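Long-range contacts in putative O-GlcNAcase nagJ (PDB 6PV5), which probably acts as a hexosaminidase of glycoside hydrolase family 84, the chain covering the N-terminal, catalytic barrel and helical post-catalytic parts of a longer protein: residues S41-P46 / G213-N218; D182-K187 / Y455-V460; S310-A315 / T357-E362; V317-N322 / E362-D367. All blocks are in the same frame, centred on the assembly; numbering follows the deposited sequence.

Interaction 1: residues S41-P46 / G213-N218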
loop_
_atom_site.group_PDB
_atom_site.type_symbol
_atom_site.label_atom_id
_atom_site.label_comp_id
_atom_site.label_asym_id
_atom_site.label_seq_id
_atom_site.Cartn_x
_atom_site.Cartn_y
_atom_site.Cartn_z
ATOM N N SER A 41 -12.769 -5.280 -15.026
ATOM C CA SER A 41 -12.194 -4.886 -13.748
ATOM C C SER A 41 -10.780 -4.344 -13.939
ATOM O O SER A 41 -9.871 -5.088 -14.303
ATOM C CB SER A 41 -12.199 -6.033 -12.775
ATOM O OG SER A 41 -11.499 -5.685 -11.588
ATOM N N ILE A 42 -10.616 -3.041 -13.679
ATOM C CA ILE A 42 -9.312 -2.403 -13.712
ATOM C C ILE A 42 -8.994 -1.912 -12.307
ATOM O O ILE A 42 -9.799 -1.244 -11.674
ATOM C CB ILE A 42 -9.256 -1.250 -14.736
ATOM C CG1 ILE A 42 -9.850 -1.649 -16.091
ATOM C CG2 ILE A 42 -7.828 -0.719 -14.858
ATOM C CD1 ILE A 42 -9.103 -2.760 -16.790
ATOM N N TYR A 43 -7.800 -2.253 -11.838
ATOM C CA TYR A 43 -7.380 -1.906 -10.498
ATOM C C TYR A 43 -6.006 -1.272 -10.627
ATOM O O TYR A 43 -5.152 -1.845 -11.296
ATOM C CB TYR A 43 -7.287 -3.186 -9.666
ATOM C CG TYR A 43 -7.206 -3.009 -8.173
ATOM C CD1 TYR A 43 -8.348 -2.764 -7.426
ATOM C CD2 TYR A 43 -6.000 -3.112 -7.501
ATOM C CE1 TYR A 43 -8.293 -2.622 -6.053
ATOM C CE2 TYR A 43 -5.931 -3.010 -6.117
ATOM C CZ TYR A 43 -7.083 -2.752 -5.393
ATOM O OH TYR A 43 -7.048 -2.617 -4.039
ATOM N N PRO A 44 -5.739 -0.087 -10.024
ATOM C CA PRO A 44 -6.744 0.690 -9.285
ATOM C C PRO A 44 -7.900 1.171 -10.158
ATOM O O PRO A 44 -7.751 1.218 -11.375
ATOM C CB PRO A 44 -5.959 1.932 -8.833
ATOM C CG PRO A 44 -4.522 1.470 -8.781
ATOM C CD PRO A 44 -4.398 0.523 -9.957
ATOM N N THR A 45 -9.037 1.507 -9.523
ATOM C CA THR A 45 -10.243 1.939 -10.214
ATOM C C THR A 45 -9.980 3.214 -11.022
ATOM O O THR A 45 -9.635 4.250 -10.456
ATOM C CB THR A 45 -11.396 2.197 -9.240
ATOM O OG1 THR A 45 -11.606 1.001 -8.487
ATOM C CG2 THR A 45 -12.681 2.582 -9.947
ATOM N N PRO A 46 -10.138 3.185 -12.368
ATOM C CA PRO A 46 -9.942 4.385 -13.192
ATOM C C PRO A 46 -10.877 5.542 -12.832
ATOM O O PRO A 46 -12.011 5.320 -12.408
ATOM C CB PRO A 46 -10.154 3.889 -14.633
ATOM C CG PRO A 46 -10.890 2.574 -14.494
ATOM C CD PRO A 46 -10.454 1.993 -13.168
ATOM N N GLY A 213 4.650 -1.122 -9.983
ATOM C CA GLY A 213 4.440 -0.729 -11.370
ATOM C C GLY A 213 3.175 -1.344 -11.949
ATOM O O GLY A 213 2.458 -0.707 -12.724
ATOM N N GLU A 214 2.897 -2.582 -11.533
ATOM C CA GLU A 214 1.698 -3.272 -11.962
ATOM C C GLU A 214 0.441 -2.505 -11.546
ATOM O O GLU A 214 -0.562 -2.521 -12.264
ATOM C CB GLU A 214 1.708 -4.701 -11.416
ATOM C CG GLU A 214 0.682 -5.594 -12.092
ATOM C CD GLU A 214 1.069 -6.144 -13.457
ATOM O OE1 GLU A 214 0.406 -7.107 -13.913
ATOM O OE2 GLU A 214 2.028 -5.618 -14.067
ATOM N N TYR A 215 0.510 -1.820 -10.394
ATOM C CA TYR A 215 -0.686 -1.234 -9.807
ATOM C C TYR A 215 -0.556 0.285 -9.674
ATOM O O TYR A 215 -1.322 0.916 -8.942
ATOM C CB TYR A 215 -1.063 -1.998 -8.533
ATOM C CG TYR A 215 -1.464 -3.410 -8.872
ATOM C CD1 TYR A 215 -2.689 -3.651 -9.461
ATOM C CD2 TYR A 215 -0.598 -4.480 -8.686
ATOM C CE1 TYR A 215 -3.079 -4.930 -9.813
ATOM C CE2 TYR A 215 -0.968 -5.769 -9.049
ATOM C CZ TYR A 215 -2.214 -5.989 -9.616
ATOM O OH TYR A 215 -2.634 -7.223 -10.002
ATOM N N LYS A 216 0.426 0.844 -10.396
ATOM C CA LYS A 216 0.547 2.271 -10.656
ATOM C C LYS A 216 0.962 3.021 -9.391
ATOM O O LYS A 216 0.634 4.196 -9.246
ATOM C CB LYS A 216 -0.733 2.846 -11.275
ATOM C CG LYS A 216 -1.232 2.160 -12.545
ATOM C CD LYS A 216 -2.447 2.816 -13.132
ATOM C CE LYS A 216 -2.960 2.117 -14.373
ATOM N NZ LYS A 216 -4.049 1.157 -14.066
ATOM N N MET A 217 1.713 2.355 -8.505
ATOM C CA MET A 217 2.413 3.065 -7.444
ATOM C C MET A 217 3.776 3.483 -7.979
ATOM O O MET A 217 4.488 2.665 -8.540
ATOM C CB MET A 217 2.630 2.192 -6.209
ATOM C CG MET A 217 1.355 1.518 -5.715
ATOM S SD MET A 217 1.577 0.786 -4.058
ATOM C CE MET A 217 1.462 2.252 -3.032
ATOM N N ASN A 218 4.164 4.737 -7.720
ATOM C CA ASN A 218 5.205 5.364 -8.516
ATOM C C ASN A 218 6.444 5.624 -7.676
ATOM O O ASN A 218 7.345 6.295 -8.151
ATOM C CB ASN A 218 4.697 6.634 -9.217
ATOM C CG ASN A 218 4.313 7.769 -8.281
ATOM O OD1 ASN A 218 4.377 7.640 -7.056
ATOM N ND2 ASN A 218 3.929 8.904 -8.848
HETATM O O HOH W 1 -2.865 -1.205 -12.625
HETATM O O HOH W 2 -6.130 2.525 -12.907
#

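Interaction 2: residues D182-K187 / Y455-V460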
loop_
_atom_site.group_PDB
_atom_site.type_symbol
_atom_site.label_atom_id
_atom_site.label_comp_id
_atom_site.label_asym_id
_atom_site.label_seq_id
_atom_site.Cartn_x
_atom_site.Cartn_y
_atom_site.Cartn_z
ATOM N N ASP A 182 -8.185 8.568 -17.367
ATOM C CA ASP A 182 -7.648 8.152 -16.080
ATOM C C ASP A 182 -6.422 8.965 -15.680
ATOM O O ASP A 182 -5.581 9.289 -16.510
ATOM C CB ASP A 182 -7.304 6.658 -16.086
ATOM C CG ASP A 182 -7.225 5.999 -14.709
ATOM O OD1 ASP A 182 -7.726 6.589 -13.719
ATOM O OD2 ASP A 182 -6.692 4.877 -14.641
ATOM N N GLU A 183 -6.317 9.233 -14.371
ATOM C CA GLU A 183 -5.203 9.960 -13.777
ATOM C C GLU A 183 -5.277 9.832 -12.252
ATOM O O GLU A 183 -6.338 9.578 -11.686
ATOM C CB GLU A 183 -5.247 11.445 -14.160
ATOM C CG GLU A 183 -6.561 12.118 -13.790
ATOM C CD GLU A 183 -6.699 13.592 -14.138
ATOM O OE1 GLU A 183 -5.800 14.129 -14.823
ATOM O OE2 GLU A 183 -7.710 14.200 -13.724
ATOM N N PRO A 184 -4.148 10.040 -11.547
ATOM C CA PRO A 184 -4.085 9.837 -10.097
ATOM C C PRO A 184 -4.510 10.986 -9.182
ATOM O O PRO A 184 -4.200 12.148 -9.457
ATOM C CB PRO A 184 -2.583 9.626 -9.875
ATOM C CG PRO A 184 -1.903 10.461 -10.963
ATOM C CD PRO A 184 -2.851 10.405 -12.140
ATOM N N SER A 185 -5.139 10.625 -8.048
ATOM C CA SER A 185 -5.487 11.540 -6.966
ATOM C C SER A 185 -4.231 12.126 -6.327
ATOM O O SER A 185 -4.198 13.308 -6.003
ATOM C CB SER A 185 -6.308 10.844 -5.906
ATOM O OG SER A 185 -7.489 10.274 -6.454
ATOM N N PHE A 186 -3.229 11.282 -6.073
ATOM C CA PHE A 186 -2.028 11.749 -5.398
ATOM C C PHE A 186 -0.863 11.608 -6.361
ATOM O O PHE A 186 -0.799 10.614 -7.079
ATOM C CB PHE A 186 -1.726 10.951 -4.124
ATOM C CG PHE A 186 -2.764 11.032 -3.029
ATOM C CD1 PHE A 186 -2.620 11.919 -1.978
ATOM C CD2 PHE A 186 -3.882 10.214 -3.046
ATOM C CE1 PHE A 186 -3.581 11.995 -0.976
ATOM C CE2 PHE A 186 -4.838 10.289 -2.043
ATOM C CZ PHE A 186 -4.681 11.177 -1.003
ATOM N N LYS A 187 0.040 12.593 -6.348
ATOM C CA LYS A 187 1.104 12.657 -7.337
ATOM C C LYS A 187 2.235 11.731 -6.915
ATOM O O LYS A 187 3.060 11.340 -7.742
ATOM C CB LYS A 187 1.649 14.081 -7.498
ATOM C CG LYS A 187 2.404 14.611 -6.289
ATOM C CD LYS A 187 2.992 16.002 -6.476
ATOM C CE LYS A 187 3.809 16.408 -5.266
ATOM N NZ LYS A 187 4.629 17.621 -5.508
ATOM N N TYR A 455 -6.405 3.501 -3.282
ATOM C CA TYR A 455 -6.765 4.723 -2.599
ATOM C C TYR A 455 -5.912 5.871 -3.137
ATOM O O TYR A 455 -6.444 6.945 -3.384
ATOM C CB TYR A 455 -6.549 4.613 -1.087
ATOM C CG TYR A 455 -6.706 5.940 -0.382
ATOM C CD1 TYR A 455 -7.965 6.498 -0.169
ATOM C CD2 TYR A 455 -5.597 6.656 0.029
ATOM C CE1 TYR A 455 -8.119 7.719 0.472
ATOM C CE2 TYR A 455 -5.733 7.876 0.675
ATOM C CZ TYR A 455 -6.993 8.418 0.866
ATOM O OH TYR A 455 -7.110 9.613 1.512
ATOM N N GLY A 456 -4.598 5.622 -3.267
ATOM C CA GLY A 456 -3.638 6.595 -3.748
ATOM C C GLY A 456 -3.982 7.042 -5.166
ATOM O O GLY A 456 -3.859 8.224 -5.500
ATOM N N TRP A 457 -4.443 6.087 -5.986
ATOM C CA TRP A 457 -4.722 6.382 -7.377
ATOM C C TRP A 457 -6.076 7.079 -7.514
ATOM O O TRP A 457 -6.230 7.960 -8.348
ATOM C CB TRP A 457 -4.650 5.123 -8.248
ATOM C CG TRP A 457 -4.847 5.435 -9.698
ATOM C CD1 TRP A 457 -6.018 5.402 -10.399
ATOM C CD2 TRP A 457 -3.843 5.908 -10.615
ATOM N NE1 TRP A 457 -5.804 5.783 -11.695
ATOM C CE2 TRP A 457 -4.484 6.116 -11.856
ATOM C CE3 TRP A 457 -2.476 6.181 -10.513
ATOM C CZ2 TRP A 457 -3.801 6.591 -12.975
ATOM C CZ3 TRP A 457 -1.803 6.648 -11.621
ATOM C CH2 TRP A 457 -2.459 6.844 -12.836
ATOM N N ASN A 458 -7.063 6.656 -6.721
ATOM C CA ASN A 458 -8.439 7.084 -6.919
ATOM C C ASN A 458 -9.106 7.155 -5.552
ATOM O O ASN A 458 -9.900 6.274 -5.203
ATOM C CB ASN A 458 -9.172 6.204 -7.944
ATOM C CG ASN A 458 -10.548 6.697 -8.372
ATOM O OD1 ASN A 458 -11.155 7.560 -7.740
ATOM N ND2 ASN A 458 -11.088 6.114 -9.433
ATOM N N SER A 459 -8.782 8.230 -4.812
ATOM C CA SER A 459 -9.237 8.409 -3.441
ATOM C C SER A 459 -10.717 8.751 -3.404
ATOM O O SER A 459 -11.442 8.361 -2.490
ATOM C CB SER A 459 -8.412 9.425 -2.700
ATOM O OG SER A 459 -8.489 10.697 -3.323
ATOM N N VAL A 460 -11.166 9.461 -4.433
ATOM C CA VAL A 460 -12.551 9.886 -4.518
ATOM C C VAL A 460 -13.486 8.680 -4.596
ATOM O O VAL A 460 -14.509 8.652 -3.916
ATOM C CB VAL A 460 -12.736 10.885 -5.678
ATOM C CG1 VAL A 460 -14.127 10.836 -6.299
ATOM C CG2 VAL A 460 -12.378 12.289 -5.218
HETATM O O HOH W 3 -8.355 9.757 -9.670
#

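Interaction 3: residues S310-A315 / T357-E362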
loop_
_atom_site.group_PDB
_atom_site.type_symbol
_atom_site.label_atom_id
_atom_site.label_comp_id
_atom_site.label_asym_id
_atom_site.label_seq_id
_atom_site.Cartn_x
_atom_site.Cartn_y
_atom_site.Cartn_z
ATOM N N SER A 310 16.768 21.298 16.928
ATOM C CA SER A 310 16.924 22.588 16.273
ATOM C C SER A 310 16.264 22.556 14.906
ATOM O O SER A 310 16.823 22.016 13.955
ATOM C CB SER A 310 18.350 23.045 16.165
ATOM O OG SER A 310 18.411 24.257 15.402
ATOM N N GLY A 311 15.077 23.166 14.842
ATOM C CA GLY A 311 14.297 23.272 13.623
ATOM C C GLY A 311 15.011 24.133 12.587
ATOM O O GLY A 311 14.966 23.823 11.399
ATOM N N VAL A 312 15.645 25.225 13.040
ATOM C CA VAL A 312 16.236 26.178 12.105
ATOM C C VAL A 312 17.393 25.493 11.372
ATOM O O VAL A 312 17.413 25.461 10.149
ATOM C CB VAL A 312 16.636 27.508 12.785
ATOM C CG1 VAL A 312 17.451 28.417 11.854
ATOM C CG2 VAL A 312 15.410 28.262 13.290
ATOM N N GLN A 313 18.292 24.860 12.132
ATOM C CA GLN A 313 19.489 24.218 11.599
ATOM C C GLN A 313 19.131 23.058 10.675
ATOM O O GLN A 313 19.757 22.892 9.624
ATOM C CB GLN A 313 20.422 23.787 12.733
ATOM C CG GLN A 313 20.983 24.978 13.501
ATOM C CD GLN A 313 21.750 24.659 14.760
ATOM O OE1 GLN A 313 21.318 23.884 15.610
ATOM N NE2 GLN A 313 22.897 25.296 14.914
ATOM N N GLN A 314 18.107 22.272 11.048
ATOM C CA GLN A 314 17.704 21.146 10.210
ATOM C C GLN A 314 17.121 21.648 8.888
ATOM O O GLN A 314 17.398 21.091 7.827
ATOM C CB GLN A 314 16.719 20.214 10.930
ATOM C CG GLN A 314 17.289 19.548 12.181
ATOM C CD GLN A 314 16.241 18.813 12.985
ATOM O OE1 GLN A 314 15.097 18.640 12.563
ATOM N NE2 GLN A 314 16.640 18.332 14.153
ATOM N N ALA A 315 16.283 22.689 8.958
ATOM C CA ALA A 315 15.666 23.218 7.759
ATOM C C ALA A 315 16.741 23.836 6.866
ATOM O O ALA A 315 16.674 23.715 5.639
ATOM C CB ALA A 315 14.597 24.216 8.120
ATOM N N THR A 357 8.376 23.138 15.402
ATOM C CA THR A 357 7.600 23.120 14.173
ATOM C C THR A 357 7.561 24.520 13.572
ATOM O O THR A 357 7.585 24.675 12.344
ATOM C CB THR A 357 6.180 22.576 14.399
ATOM O OG1 THR A 357 6.292 21.184 14.714
ATOM C CG2 THR A 357 5.290 22.731 13.183
ATOM N N LYS A 358 7.450 25.519 14.459
ATOM C CA LYS A 358 7.374 26.905 14.038
ATOM C C LYS A 358 8.638 27.244 13.242
ATOM O O LYS A 358 8.557 27.684 12.113
ATOM C CB LYS A 358 7.178 27.810 15.257
ATOM C CG LYS A 358 7.205 29.303 14.977
ATOM C CD LYS A 358 6.941 30.142 16.212
ATOM C CE LYS A 358 6.982 31.628 15.921
ATOM N NZ LYS A 358 6.143 31.973 14.746
ATOM N N GLU A 359 9.792 26.968 13.834
ATOM C CA GLU A 359 11.084 27.270 13.248
ATOM C C GLU A 359 11.345 26.401 12.021
ATOM O O GLU A 359 11.791 26.912 10.995
ATOM C CB GLU A 359 12.158 27.106 14.321
ATOM C CG GLU A 359 11.903 28.022 15.502
ATOM C CD GLU A 359 13.051 28.123 16.482
ATOM O OE1 GLU A 359 13.970 27.275 16.398
ATOM O OE2 GLU A 359 13.018 29.053 17.330
ATOM N N PHE A 360 11.049 25.093 12.124
ATOM C CA PHE A 360 11.264 24.198 11.000
ATOM C C PHE A 360 10.415 24.637 9.806
ATOM O O PHE A 360 10.939 24.783 8.696
ATOM C CB PHE A 360 11.100 22.721 11.394
ATOM C CG PHE A 360 11.465 21.725 10.319
ATOM C CD1 PHE A 360 12.789 21.361 10.094
ATOM C CD2 PHE A 360 10.486 21.147 9.514
ATOM C CE1 PHE A 360 13.110 20.444 9.097
ATOM C CE2 PHE A 360 10.807 20.219 8.529
ATOM C CZ PHE A 360 12.124 19.862 8.328
ATOM N N ALA A 361 9.108 24.850 10.029
ATOM C CA ALA A 361 8.193 25.143 8.938
ATOM C C ALA A 361 8.467 26.524 8.324
ATOM O O ALA A 361 8.371 26.696 7.111
ATOM C CB ALA A 361 6.761 25.034 9.409
ATOM N N GLU A 362 8.771 27.511 9.169
ATOM C CA GLU A 362 8.981 28.879 8.715
ATOM C C GLU A 362 10.248 28.951 7.869
ATOM O O GLU A 362 10.257 29.642 6.863
ATOM C CB GLU A 362 9.087 29.832 9.908
HETATM O O HOH W 4 16.712 26.042 15.774
HETATM O O HOH W 5 13.430 24.720 16.702
#

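Interaction 4: residues V317-N322 / E362-D367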
loop_
_atom_site.group_PDB
_atom_site.type_symbol
_atom_site.label_atom_id
_atom_site.label_comp_id
_atom_site.label_asym_id
_atom_site.label_seq_id
_atom_site.Cartn_x
_atom_site.Cartn_y
_atom_site.Cartn_z
ATOM N N VAL A 317 20.001 22.981 6.630
ATOM C CA VAL A 317 20.705 21.881 5.978
ATOM C C VAL A 317 19.901 21.440 4.762
ATOM O O VAL A 317 20.471 21.275 3.689
ATOM C CB VAL A 317 20.998 20.704 6.933
ATOM C CG1 VAL A 317 21.219 19.389 6.191
ATOM C CG2 VAL A 317 22.159 21.006 7.868
ATOM N N LEU A 318 18.572 21.325 4.929
ATOM C CA LEU A 318 17.687 20.903 3.851
ATOM C C LEU A 318 17.640 21.927 2.711
ATOM O O LEU A 318 17.578 21.541 1.542
ATOM C CB LEU A 318 16.264 20.658 4.386
ATOM C CG LEU A 318 16.038 19.431 5.284
ATOM C CD1 LEU A 318 14.587 19.382 5.756
ATOM C CD2 LEU A 318 16.363 18.129 4.553
ATOM N N ASN A 319 17.555 23.223 3.045
ATOM C CA ASN A 319 17.446 24.266 2.018
ATOM C C ASN A 319 18.743 24.346 1.202
ATOM O O ASN A 319 18.705 24.430 -0.021
ATOM C CB ASN A 319 17.172 25.661 2.601
ATOM C CG ASN A 319 15.870 25.798 3.369
ATOM O OD1 ASN A 319 14.873 25.131 3.087
ATOM N ND2 ASN A 319 15.864 26.696 4.337
ATOM N N ARG A 320 19.880 24.258 1.890
ATOM C CA ARG A 320 21.178 24.245 1.239
ATOM C C ARG A 320 21.297 23.041 0.309
ATOM O O ARG A 320 21.718 23.199 -0.838
ATOM C CB ARG A 320 22.296 24.272 2.279
ATOM C CG ARG A 320 23.595 24.873 1.752
ATOM C CD ARG A 320 24.696 24.752 2.786
ATOM N NE ARG A 320 26.007 24.795 2.153
ATOM C CZ ARG A 320 27.150 24.714 2.818
ATOM N NH1 ARG A 320 27.143 24.601 4.133
ATOM N NH2 ARG A 320 28.303 24.743 2.173
ATOM N N PHE A 321 20.885 21.853 0.791
ATOM C CA PHE A 321 20.986 20.644 -0.006
ATOM C C PHE A 321 20.112 20.784 -1.243
ATOM O O PHE A 321 20.500 20.373 -2.339
ATOM C CB PHE A 321 20.630 19.390 0.807
ATOM C CG PHE A 321 20.807 18.092 0.054
ATOM C CD1 PHE A 321 22.001 17.394 0.114
ATOM C CD2 PHE A 321 19.784 17.580 -0.732
ATOM C CE1 PHE A 321 22.160 16.197 -0.578
ATOM C CE2 PHE A 321 19.947 16.390 -1.429
ATOM C CZ PHE A 321 21.137 15.699 -1.352
ATOM N N ASN A 322 18.915 21.347 -1.039
ATOM C CA ASN A 322 17.950 21.555 -2.103
ATOM C C ASN A 322 18.535 22.521 -3.142
ATOM O O ASN A 322 18.341 22.347 -4.348
ATOM C CB ASN A 322 16.663 22.120 -1.499
ATOM C CG ASN A 322 15.507 22.190 -2.463
ATOM O OD1 ASN A 322 15.179 21.213 -3.135
ATOM N ND2 ASN A 322 14.830 23.322 -2.480
ATOM N N GLU A 362 8.771 27.511 9.169
ATOM C CA GLU A 362 8.981 28.879 8.715
ATOM C C GLU A 362 10.248 28.951 7.869
ATOM O O GLU A 362 10.257 29.642 6.863
ATOM C CB GLU A 362 9.087 29.832 9.908
ATOM N N THR A 363 11.297 28.211 8.262
ATOM C CA THR A 363 12.567 28.231 7.550
ATOM C C THR A 363 12.534 27.446 6.238
ATOM O O THR A 363 13.234 27.814 5.304
ATOM C CB THR A 363 13.697 27.690 8.429
ATOM O OG1 THR A 363 13.573 28.381 9.661
ATOM C CG2 THR A 363 15.081 27.893 7.857
ATOM N N LEU A 364 11.753 26.361 6.155
ATOM C CA LEU A 364 11.951 25.356 5.115
ATOM C C LEU A 364 11.354 25.813 3.788
ATOM O O LEU A 364 10.192 26.186 3.761
ATOM C CB LEU A 364 11.274 24.055 5.566
ATOM C CG LEU A 364 11.503 22.839 4.668
ATOM C CD1 LEU A 364 12.955 22.380 4.769
ATOM C CD2 LEU A 364 10.551 21.694 5.029
ATOM N N ASP A 365 12.123 25.691 2.683
ATOM C CA ASP A 365 11.653 26.004 1.339
ATOM C C ASP A 365 10.391 25.225 0.970
ATOM O O ASP A 365 10.335 23.998 1.102
ATOM C CB ASP A 365 12.664 25.580 0.268
ATOM C CG ASP A 365 13.995 26.314 0.215
ATOM O OD1 ASP A 365 14.146 27.351 0.909
ATOM O OD2 ASP A 365 14.880 25.839 -0.553
ATOM N N LYS A 366 9.455 25.926 0.332
ATOM C CA LYS A 366 8.114 25.436 0.053
ATOM C C LYS A 366 8.080 24.287 -0.956
ATOM O O LYS A 366 7.089 23.548 -1.015
ATOM C CB LYS A 366 7.166 26.569 -0.351
ATOM C CG LYS A 366 6.797 27.533 0.775
ATOM C CD LYS A 366 5.469 28.243 0.561
ATOM C CE LYS A 366 5.389 29.647 1.137
ATOM N NZ LYS A 366 5.982 29.743 2.496
ATOM N N ASP A 367 9.141 24.121 -1.751
ATOM C CA ASP A 367 9.119 23.071 -2.759
ATOM C C ASP A 367 9.727 21.774 -2.207
ATOM O O ASP A 367 9.854 20.791 -2.940
ATOM C CB ASP A 367 9.713 23.562 -4.085
ATOM C CG ASP A 367 11.196 23.887 -4.027
ATOM O OD1 ASP A 367 11.780 23.854 -2.906
ATOM O OD2 ASP A 367 11.765 24.174 -5.106
HETATM O O HOH W 6 12.730 20.037 -3.587
#

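Interaction 1: residues S41-P46 / G213-N218
Tyr215 and Lys216, just past the end of helix 202-214, meet Tyr43 and Pro44 of the loop before strand 48-51. Glu214 takes part through its backbone. Its O accepts from a water at 2.7 Å, and the same water also donates to Tyr43 O. The carboxylate of Glu214 is turned to Lys160 instead.

Tyr215 is the first residue to leave the helix. Its ring presents CD1 to the edge of the Tyr43 ring, with Tyr43 CD2 and Tyr215 CD1 3.9 Å apart. The two side chains cross at about a right angle. Tyr43 O also lies at the edge of the Tyr215 ring, 3.6 Å from Tyr215 CD1. Tyr215 O touches CG and CD of the Pro44 ring, 3.3 Å from Pro44 CG. The OH of Tyr43 is bonded to Ser467.

With a left-handed backbone (phi 72°), Lys216 turns the chain after the helix end. Its side chain runs extended toward the loop and bends only at the last torsion (chi4 96°). NZ then gives to the first water at 3.0 Å and to a second water at 2.7 Å. The second water donates to Pro44 O at 2.6 Å. Ser161 also bonds to NZ, so the buried ammonium group has at least three polar partners. No direct hydrogen bond links the two segments.

Further on, Asn218 bonds to Arg189 of the neighbouring barrel strand. The arrangement is that of an alpha-beta turn of a (beta/alpha)8 barrel, at the end away from the catalytic face, against which the N-terminal domain is docked.

Interaction 2: residues D182-K187 / Y455-V460
Trp457 NE1 donates to Asp182 OD1 at 2.9 Å. The oxygen lies near the indole plane, but the N-H comes from above the carboxylate plane. Asp182 OD1 also accepts from Lys47 N. Pro184 lies over one face of the indole, with its CB 3.8 Å from the centroid of the six-membered ring.

Ser185 holds the end of helix 446-457. Its N gives to Trp457 O at 2.9 Å, and its OG gives to the same oxygen at 3.2 Å. Both come from one face of that carbonyl. A water that also serves Glu183 O is a further donor to Trp457 O. This helix follows strand 431-436, the last of the (beta/alpha)8 barrel. The partner segment is the linker that leads from the N-terminal domain into the first barrel strand, 188-192.

Ser185 OG accepts in turn from Ser459 N at 2.9 Å, with an N-H...O angle of 162°. The OG sits beside its own backbone N (chi1 -57°), which lets both groups grip one carbonyl. Gly456 O accepts from Phe186 N at 3.2 Å, nearly in line with its C=O bond. Phe186 CE2 packs obliquely on Tyr455 CE2 at 3.7 Å. Tyr455 OH is satisfied by Asp424 O.

Interaction 3: residues S310-A315 / T357-E362
Phe360 sets one edge of its ring against the first turn of helix 311-326. Its CD1 lies 3.5 Å from Gly311 O, near the ring plane. With CG anti to the backbone N (chi1 -173°), the ring is carried over to helix 311-326. Gly311 has no side chain, which lets the backbones close to 4.1 Å between Gly311 CA and Phe360 CA. The short helix axes pass 7.6 Å apart, crossing at -25°. The helices follow strands four and five of the (beta/alpha)8 barrel. Gln314 bonds to Asn308 and Tyr356, and its side chain is about 11 Å from that of Asp305, the predicted proton donor.

Glu359 lays its CB against Val312 CG2 at 3.6 Å. Its OE1 reaches the helix start through two waters. One donates to OE1 at 2.6 Å and accepts from Gly311 N. The other accepts from Val312 N at 3.0 Å, also donates to OE1 and lies close to Ser310 OG. Ser310 OG, at the N-cap, accepts weakly from Gln313 N. The contact therefore joins apolar packing to water bridges at the N-terminal end of the helix, and the positive end of the helix dipole probably favours the charged form of Glu359.

Interaction 4: residues V317-N322 / E362-D367
Asn319 bridges two backbone groups on either side of Leu364. Its OD1 accepts from Asp365 N at 2.8 Å in a nearly straight bond. Its ND2 gives to Thr363 O at 3.0 Å, from above that carbonyl plane. With CG turned beside its own backbone N (chi1 -62°), the amide is brought up to segment 362-367, and the two bonds fix its rotation. The carboxylate of Asp365 stacks on this amide, the two planes only 11° apart. Asp365 OD1 and Asn319 OD1 are 3.2 Å apart, two acceptors without a bond.

One turn on, Asn322 differs: CG is anti to its backbone N (chi1 -171°). Its ND2 is shared by two carboxylates. It gives to the anti lone pair of Asp365 OD2 at 3.2 Å, in the amide plane, and to the syn side of Asp367 OD1 at 3.1 Å. Asn322 OD1 accepts from a water that also donates to Asp367 O. On the side toward strand 336-338, Leu318 CD1 meets Leu364 CD1 at 3.6 Å, and both leucines also touch Thr337. The packing is that of adjacent helices on the outside of a TIM barrel, with the loop into strand 369-372 pinned to helix 311-326.

From the N terminus, interaction 1 opens at 41-46. Interaction 2 opens at 182-187, before interaction 1 closes at 213-218, so the two cross. They touch through Thr45 with Asn458 and Lys187 with Asn218. Together they tie the N-terminal domain and its linker to helices at the start and end of the barrel. Interaction 2 closes only at 455-460, so its loop spans most of the barrel. Interaction 3 runs from 310-315 to 357-362 and interaction 4 from 317-322 to 362-367, both within that loop. They cross, share Glu362 and join helix 311-326 to helix 355-363 and the loop after it. Their centres lie about 28 to 37 Å from those of the first pair.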